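Local coordinates for carbohydrate binding module family 33 and 10 domain protein (Teredinibacter turnerae, PDB 6RW7) that probably cleaves cellulose oxidatively, its chain here being the catalytic domain of a copper-dependent AA10 lytic polysaccharide monooxygenase, at residues G94-F108 against A159-V172. Numbering follows the deposited sequence. Where two conformers were deposited one is given.
Sequences GQQTFVWDISYGPHF and ADMANSHINVTCNV. With CU (copper (II) ion), chain C; CU1 (copper (I) ion), chain D.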
loop_
_atom_site.group_PDB
_atom_site.type_symbol
_atom_site.label_atom_id
_atom_site.label_comp_id
_atom_site.label_asym_id
_atom_site.label_seq_id
_atom_site.Cartn_x
_atom_site.Cartn_y
_atom_site.Cartn_z
ATOM N N GLY A 94 -3.476 11.709 13.055
ATOM C CA GLY A 94 -4.080 11.168 14.278
ATOM C C GLY A 94 -4.659 9.789 14.058
ATOM O O GLY A 94 -4.270 9.108 13.093
ATOM N N GLN A 95 -5.594 9.365 14.901
ATOM C CA GLN A 95 -6.136 7.985 14.854
ATOM C C GLN A 95 -6.906 7.805 13.541
ATOM O O GLN A 95 -7.869 8.557 13.302
ATOM C CB GLN A 95 -7.007 7.701 16.077
ATOM C CG GLN A 95 -6.229 7.702 17.387
ATOM C CD GLN A 95 -5.313 6.513 17.518
ATOM O OE1 GLN A 95 -4.090 6.639 17.545
ATOM N NE2 GLN A 95 -5.910 5.334 17.604
ATOM N N GLN A 96 -6.494 6.829 12.731
ATOM C CA GLN A 96 -7.172 6.499 11.451
ATOM C C GLN A 96 -7.249 4.977 11.343
ATOM O O GLN A 96 -6.318 4.299 11.802
ATOM C CB GLN A 96 -6.454 7.094 10.233
ATOM C CG GLN A 96 -6.306 8.623 10.225
ATOM C CD GLN A 96 -7.612 9.387 10.251
ATOM O OE1 GLN A 96 -8.629 8.885 9.790
ATOM N NE2 GLN A 96 -7.597 10.599 10.806
ATOM N N THR A 97 -8.300 4.471 10.711
ATOM C CA THR A 97 -8.452 3.031 10.403
ATOM C C THR A 97 -8.040 2.789 8.954
ATOM O O THR A 97 -8.582 3.446 8.040
ATOM C CB THR A 97 -9.853 2.508 10.718
ATOM O OG1 THR A 97 -10.063 2.783 12.100
ATOM C CG2 THR A 97 -9.971 1.019 10.483
ATOM N N PHE A 98 -7.126 1.851 8.746
ATOM C CA PHE A 98 -6.724 1.384 7.398
ATOM C C PHE A 98 -7.415 0.052 7.137
ATOM O O PHE A 98 -7.395 -0.802 8.014
ATOM C CB PHE A 98 -5.209 1.221 7.298
ATOM C CG PHE A 98 -4.463 2.524 7.332
ATOM C CD1 PHE A 98 -4.154 3.135 8.539
ATOM C CD2 PHE A 98 -4.108 3.161 6.158
ATOM C CE1 PHE A 98 -3.522 4.369 8.558
ATOM C CE2 PHE A 98 -3.435 4.369 6.186
ATOM C CZ PHE A 98 -3.172 4.985 7.382
ATOM N N VAL A 99 -8.016 -0.103 5.975
ATOM C CA VAL A 99 -8.793 -1.315 5.626
ATOM C C VAL A 99 -8.033 -2.046 4.527
ATOM O O VAL A 99 -7.937 -1.515 3.374
ATOM C CB VAL A 99 -10.211 -0.947 5.182
ATOM C CG1 VAL A 99 -10.985 -2.205 4.840
ATOM C CG2 VAL A 99 -10.951 -0.119 6.233
ATOM N N TRP A 100 -7.512 -3.215 4.860
ATOM C CA TRP A 100 -6.970 -4.142 3.838
ATOM C C TRP A 100 -8.133 -4.972 3.318
ATOM O O TRP A 100 -8.804 -5.644 4.129
ATOM C CB TRP A 100 -5.894 -5.042 4.413
ATOM C CG TRP A 100 -4.554 -4.395 4.560
ATOM C CD1 TRP A 100 -4.107 -3.558 5.542
ATOM C CD2 TRP A 100 -3.480 -4.525 3.633
ATOM N NE1 TRP A 100 -2.812 -3.189 5.298
ATOM C CE2 TRP A 100 -2.391 -3.793 4.150
ATOM C CE3 TRP A 100 -3.318 -5.227 2.441
ATOM C CZ2 TRP A 100 -1.165 -3.733 3.489
ATOM C CZ3 TRP A 100 -2.102 -5.162 1.787
ATOM C CH2 TRP A 100 -1.051 -4.406 2.298
ATOM N N ASP A 101 -8.317 -5.007 2.004
ATOM C CA ASP A 101 -9.208 -5.997 1.374
ATOM C C ASP A 101 -8.386 -7.242 1.095
ATOM O O ASP A 101 -7.384 -7.144 0.369
ATOM C CB ASP A 101 -9.830 -5.521 0.062
ATOM C CG ASP A 101 -10.711 -6.624 -0.502
ATOM O OD1 ASP A 101 -10.181 -7.525 -1.133
ATOM O OD2 ASP A 101 -11.888 -6.628 -0.208
ATOM N N ILE A 102 -8.777 -8.368 1.666
ATOM C CA ILE A 102 -8.069 -9.658 1.438
ATOM C C ILE A 102 -9.043 -10.666 0.806
ATOM O O ILE A 102 -8.746 -11.851 0.815
ATOM C CB ILE A 102 -7.379 -10.148 2.739
ATOM C CG1 ILE A 102 -8.358 -10.643 3.813
ATOM C CG2 ILE A 102 -6.456 -9.071 3.303
ATOM C CD1 ILE A 102 -7.655 -11.381 4.937
ATOM N N SER A 103 -10.085 -10.175 0.136
ATOM C CA SER A 103 -11.147 -11.030 -0.453
ATOM C C SER A 103 -10.556 -12.012 -1.479
ATOM O O SER A 103 -11.031 -13.160 -1.543
ATOM C CB SER A 103 -12.238 -10.205 -1.060
ATOM O OG SER A 103 -11.740 -9.446 -2.138
ATOM N N TYR A 104 -9.552 -11.611 -2.251
ATOM C CA TYR A 104 -8.985 -12.479 -3.322
ATOM C C TYR A 104 -8.063 -13.550 -2.741
ATOM O O TYR A 104 -7.632 -14.421 -3.497
ATOM C CB TYR A 104 -8.238 -11.651 -4.362
ATOM C CG TYR A 104 -9.156 -10.740 -5.118
ATOM C CD1 TYR A 104 -10.075 -11.234 -6.036
ATOM C CD2 TYR A 104 -9.149 -9.378 -4.879
ATOM C CE1 TYR A 104 -10.945 -10.392 -6.708
ATOM C CE2 TYR A 104 -10.004 -8.516 -5.545
ATOM C CZ TYR A 104 -10.909 -9.029 -6.462
ATOM O OH TYR A 104 -11.739 -8.160 -7.105
ATOM N N GLY A 105 -7.739 -13.486 -1.459
ATOM C CA GLY A 105 -6.918 -14.509 -0.794
ATOM C C GLY A 105 -6.968 -14.289 0.706
ATOM O O GLY A 105 -6.086 -13.635 1.268
ATOM N N PRO A 106 -8.063 -14.710 1.378
ATOM C CA PRO A 106 -8.337 -14.267 2.741
ATOM C C PRO A 106 -7.596 -15.099 3.792
ATOM O O PRO A 106 -8.188 -15.863 4.560
ATOM C CB PRO A 106 -9.862 -14.370 2.811
ATOM C CG PRO A 106 -10.161 -15.578 1.947
ATOM C CD PRO A 106 -9.188 -15.452 0.791
ATOM N N HIS A 107 -6.288 -14.879 3.846
ATOM C CA HIS A 107 -5.351 -15.614 4.726
ATOM C C HIS A 107 -5.428 -15.046 6.162
ATOM O O HIS A 107 -4.387 -14.658 6.716
ATOM C CB HIS A 107 -3.912 -15.510 4.201
ATOM C CG HIS A 107 -3.733 -15.659 2.731
ATOM N ND1 HIS A 107 -4.014 -16.838 2.069
ATOM C CD2 HIS A 107 -3.261 -14.799 1.800
ATOM C CE1 HIS A 107 -3.743 -16.690 0.784
ATOM N NE2 HIS A 107 -3.273 -15.443 0.590
ATOM N N PHE A 108 -6.597 -15.047 6.782
ATOM C CA PHE A 108 -6.774 -14.613 8.187
ATOM C C PHE A 108 -5.959 -15.504 9.120
ATOM O O PHE A 108 -5.333 -14.993 10.040
ATOM C CB PHE A 108 -8.248 -14.657 8.572
ATOM C CG PHE A 108 -9.076 -13.552 7.972
ATOM C CD1 PHE A 108 -8.990 -12.262 8.460
ATOM C CD2 PHE A 108 -9.986 -13.811 6.955
ATOM C CE1 PHE A 108 -9.792 -11.251 7.945
ATOM C CE2 PHE A 108 -10.785 -12.805 6.436
ATOM C CZ PHE A 108 -10.679 -11.519 6.925
ATOM N N ALA A 159 -10.450 -8.532 12.381
ATOM C CA ALA A 159 -10.846 -9.350 11.221
ATOM C C ALA A 159 -12.325 -9.083 10.918
ATOM O O ALA A 159 -13.160 -9.245 11.817
ATOM C CB ALA A 159 -10.595 -10.810 11.486
ATOM N N ASP A 160 -12.650 -8.677 9.702
ATOM C CA ASP A 160 -14.049 -8.569 9.238
ATOM C C ASP A 160 -14.284 -9.729 8.276
ATOM O O ASP A 160 -13.951 -9.620 7.094
ATOM C CB ASP A 160 -14.291 -7.183 8.658
ATOM C CG ASP A 160 -15.623 -7.020 7.964
ATOM O OD1 ASP A 160 -16.405 -8.004 7.910
ATOM O OD2 ASP A 160 -15.844 -5.895 7.489
ATOM N N MET A 161 -14.814 -10.832 8.778
ATOM C CA MET A 161 -14.960 -12.072 7.981
ATOM C C MET A 161 -16.034 -11.880 6.904
ATOM O O MET A 161 -15.926 -12.480 5.830
ATOM C CB MET A 161 -15.338 -13.244 8.899
ATOM C CG MET A 161 -14.349 -13.467 10.014
ATOM S SD MET A 161 -12.686 -13.667 9.342
ATOM C CE MET A 161 -12.923 -15.207 8.450
ATOM N N ALA A 162 -17.026 -11.049 7.167
ATOM C CA ALA A 162 -18.149 -10.820 6.233
ATOM C C ALA A 162 -17.652 -10.124 4.971
ATOM O O ALA A 162 -18.067 -10.525 3.857
ATOM C CB ALA A 162 -19.210 -10.007 6.913
ATOM N N ASN A 163 -16.775 -9.129 5.125
ATOM C CA ASN A 163 -16.252 -8.358 3.965
ATOM C C ASN A 163 -14.896 -8.887 3.496
ATOM O O ASN A 163 -14.418 -8.377 2.479
ATOM C CB ASN A 163 -16.144 -6.879 4.298
ATOM C CG ASN A 163 -17.503 -6.229 4.402
ATOM O OD1 ASN A 163 -18.241 -6.217 3.421
ATOM N ND2 ASN A 163 -17.849 -5.715 5.573
ATOM N N SER A 164 -14.306 -9.857 4.186
ATOM C CA SER A 164 -12.905 -10.305 3.961
ATOM C C SER A 164 -11.980 -9.095 4.043
ATOM O O SER A 164 -11.203 -8.859 3.098
ATOM C CB SER A 164 -12.738 -10.994 2.634
ATOM O OG SER A 164 -13.497 -12.182 2.606
ATOM N N HIS A 165 -12.068 -8.343 5.133
ATOM C CA HIS A 165 -11.216 -7.167 5.400
ATOM C C HIS A 165 -10.425 -7.379 6.688
ATOM O O HIS A 165 -10.911 -8.051 7.618
ATOM C CB HIS A 165 -12.028 -5.880 5.530
ATOM C CG HIS A 165 -12.636 -5.371 4.271
ATOM N ND1 HIS A 165 -13.430 -4.248 4.274
ATOM C CD2 HIS A 165 -12.572 -5.819 2.998
ATOM C CE1 HIS A 165 -13.832 -4.011 3.036
ATOM N NE2 HIS A 165 -13.300 -4.954 2.243
ATOM N N ILE A 166 -9.241 -6.780 6.749
ATOM C CA ILE A 166 -8.530 -6.556 8.033
ATOM C C ILE A 166 -8.553 -5.056 8.294
ATOM O O ILE A 166 -8.127 -4.291 7.409
ATOM C CB ILE A 166 -7.091 -7.100 8.016
ATOM C CG1 ILE A 166 -7.038 -8.613 7.799
ATOM C CG2 ILE A 166 -6.362 -6.673 9.272
ATOM C CD1 ILE A 166 -5.658 -9.162 7.500
ATOM N N ASN A 167 -9.048 -4.635 9.456
ATOM C CA ASN A 167 -9.091 -3.214 9.858
ATOM C C ASN A 167 -7.991 -2.985 10.901
ATOM O O ASN A 167 -7.955 -3.719 11.902
ATOM C CB ASN A 167 -10.459 -2.827 10.418
ATOM C CG ASN A 167 -11.611 -3.125 9.487
ATOM O OD1 ASN A 167 -11.508 -2.930 8.272
ATOM N ND2 ASN A 167 -12.726 -3.588 10.045
ATOM N N VAL A 168 -7.082 -2.053 10.642
ATOM C CA VAL A 168 -5.992 -1.723 11.590
ATOM C C VAL A 168 -6.156 -0.265 11.975
ATOM O O VAL A 168 -6.207 0.565 11.060
ATOM C CB VAL A 168 -4.586 -1.874 10.996
ATOM C CG1 VAL A 168 -3.533 -1.861 12.090
ATOM C CG2 VAL A 168 -4.409 -3.034 10.069
ATOM N N THR A 169 -6.088 0.049 13.261
ATOM C CA THR A 169 -6.138 1.447 13.742
ATOM C C THR A 169 -4.715 1.916 14.031
ATOM O O THR A 169 -3.972 1.198 14.725
ATOM C CB THR A 169 -7.099 1.542 14.926
ATOM O OG1 THR A 169 -8.353 1.061 14.446
ATOM C CG2 THR A 169 -7.232 2.957 15.437
ATOM N N CYS A 170 -4.351 3.081 13.503
ATOM C CA CYS A 170 -2.974 3.610 13.561
ATOM C C CYS A 170 -3.039 5.070 13.992
ATOM O O CYS A 170 -4.019 5.747 13.663
ATOM C CB CYS A 170 -2.286 3.537 12.202
ATOM S SG CYS A 170 -1.963 1.869 11.560
ATOM N N ASN A 171 -1.975 5.542 14.631
ATOM C CA ASN A 171 -1.760 6.984 14.890
ATOM C C ASN A 171 -0.941 7.549 13.725
ATOM O O ASN A 171 0.281 7.352 13.697
ATOM C CB ASN A 171 -1.045 7.184 16.228
ATOM C CG ASN A 171 -0.840 8.638 16.574
ATOM O OD1 ASN A 171 -1.592 9.505 16.131
ATOM N ND2 ASN A 171 0.197 8.910 17.348
ATOM N N VAL A 172 -1.594 8.241 12.801
ATOM C CA VAL A 172 -0.922 8.824 11.618
ATOM C C VAL A 172 -0.190 10.082 12.051
ATOM O O VAL A 172 -0.787 10.946 12.679
ATOM C CB VAL A 172 -1.940 9.087 10.503
ATOM C CG1 VAL A 172 -1.269 9.706 9.294
ATOM C CG2 VAL A 172 -2.651 7.801 10.091
HETATM CU CU CU C . -13.610 -4.893 0.281
HETATM CU CU CU1 D . -3.071 -14.605 -1.176
HETATM O O HOH W 1 -13.184 -13.769 0.420
HETATM O O HOH W 2 -14.966 -6.591 0.515
HETATM O O HOH W 3 -4.663 -16.274 -2.267
#
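D101 OD1 is gripped twice by S103, by OG at 2.7 Å on the syn lone pair and by the backbone N from above the carboxylate plane, which closes an Asx turn, while D101 OD2 meets H165 at a copper(II) ion. The metal lies 2.5 Å from D101 OD2 and 2.0 Å from H165 NE2; E5 and a water that donates to N163 O are further ligands. With CG anti to the backbone N (chi1 179°), D101 brings OD2 to the edge of the imidazole, in its plane, and N163 CB covers one ring face. D101 closes strand 96-101 and H165 opens strand 165-172, the central, antiparallel pair of a four-stranded sheet in the immunoglobulin-like beta-sandwich of LPMOs. F98 and V168 exchange bonds, F98 N to V168 O at 2.8 Å and V168 N to F98 O at 2.9 Å, and I102 N to S164 O extends the ladder. F98, W100, I166 and V168 face the opposing sheet, to which C170, on the same face, is tied by its disulfide to C142. Past the turn, the F108 ring is sandwiched: I102 CD1 lies over the centre of one face, and M161 SD, 3.6 Å from the centroid and 12° off the normal, over the other, a Met-aromatic contact. H165 O abuts the ring edge, 3.4 Å from F108 CE1. Replacing F108 by an alanine is likely to open a gap between I102 CD1 and M161 SD. The preceding residue, H107, binds copper(I) through NE2 together with H1, the histidine brace of LPMOs.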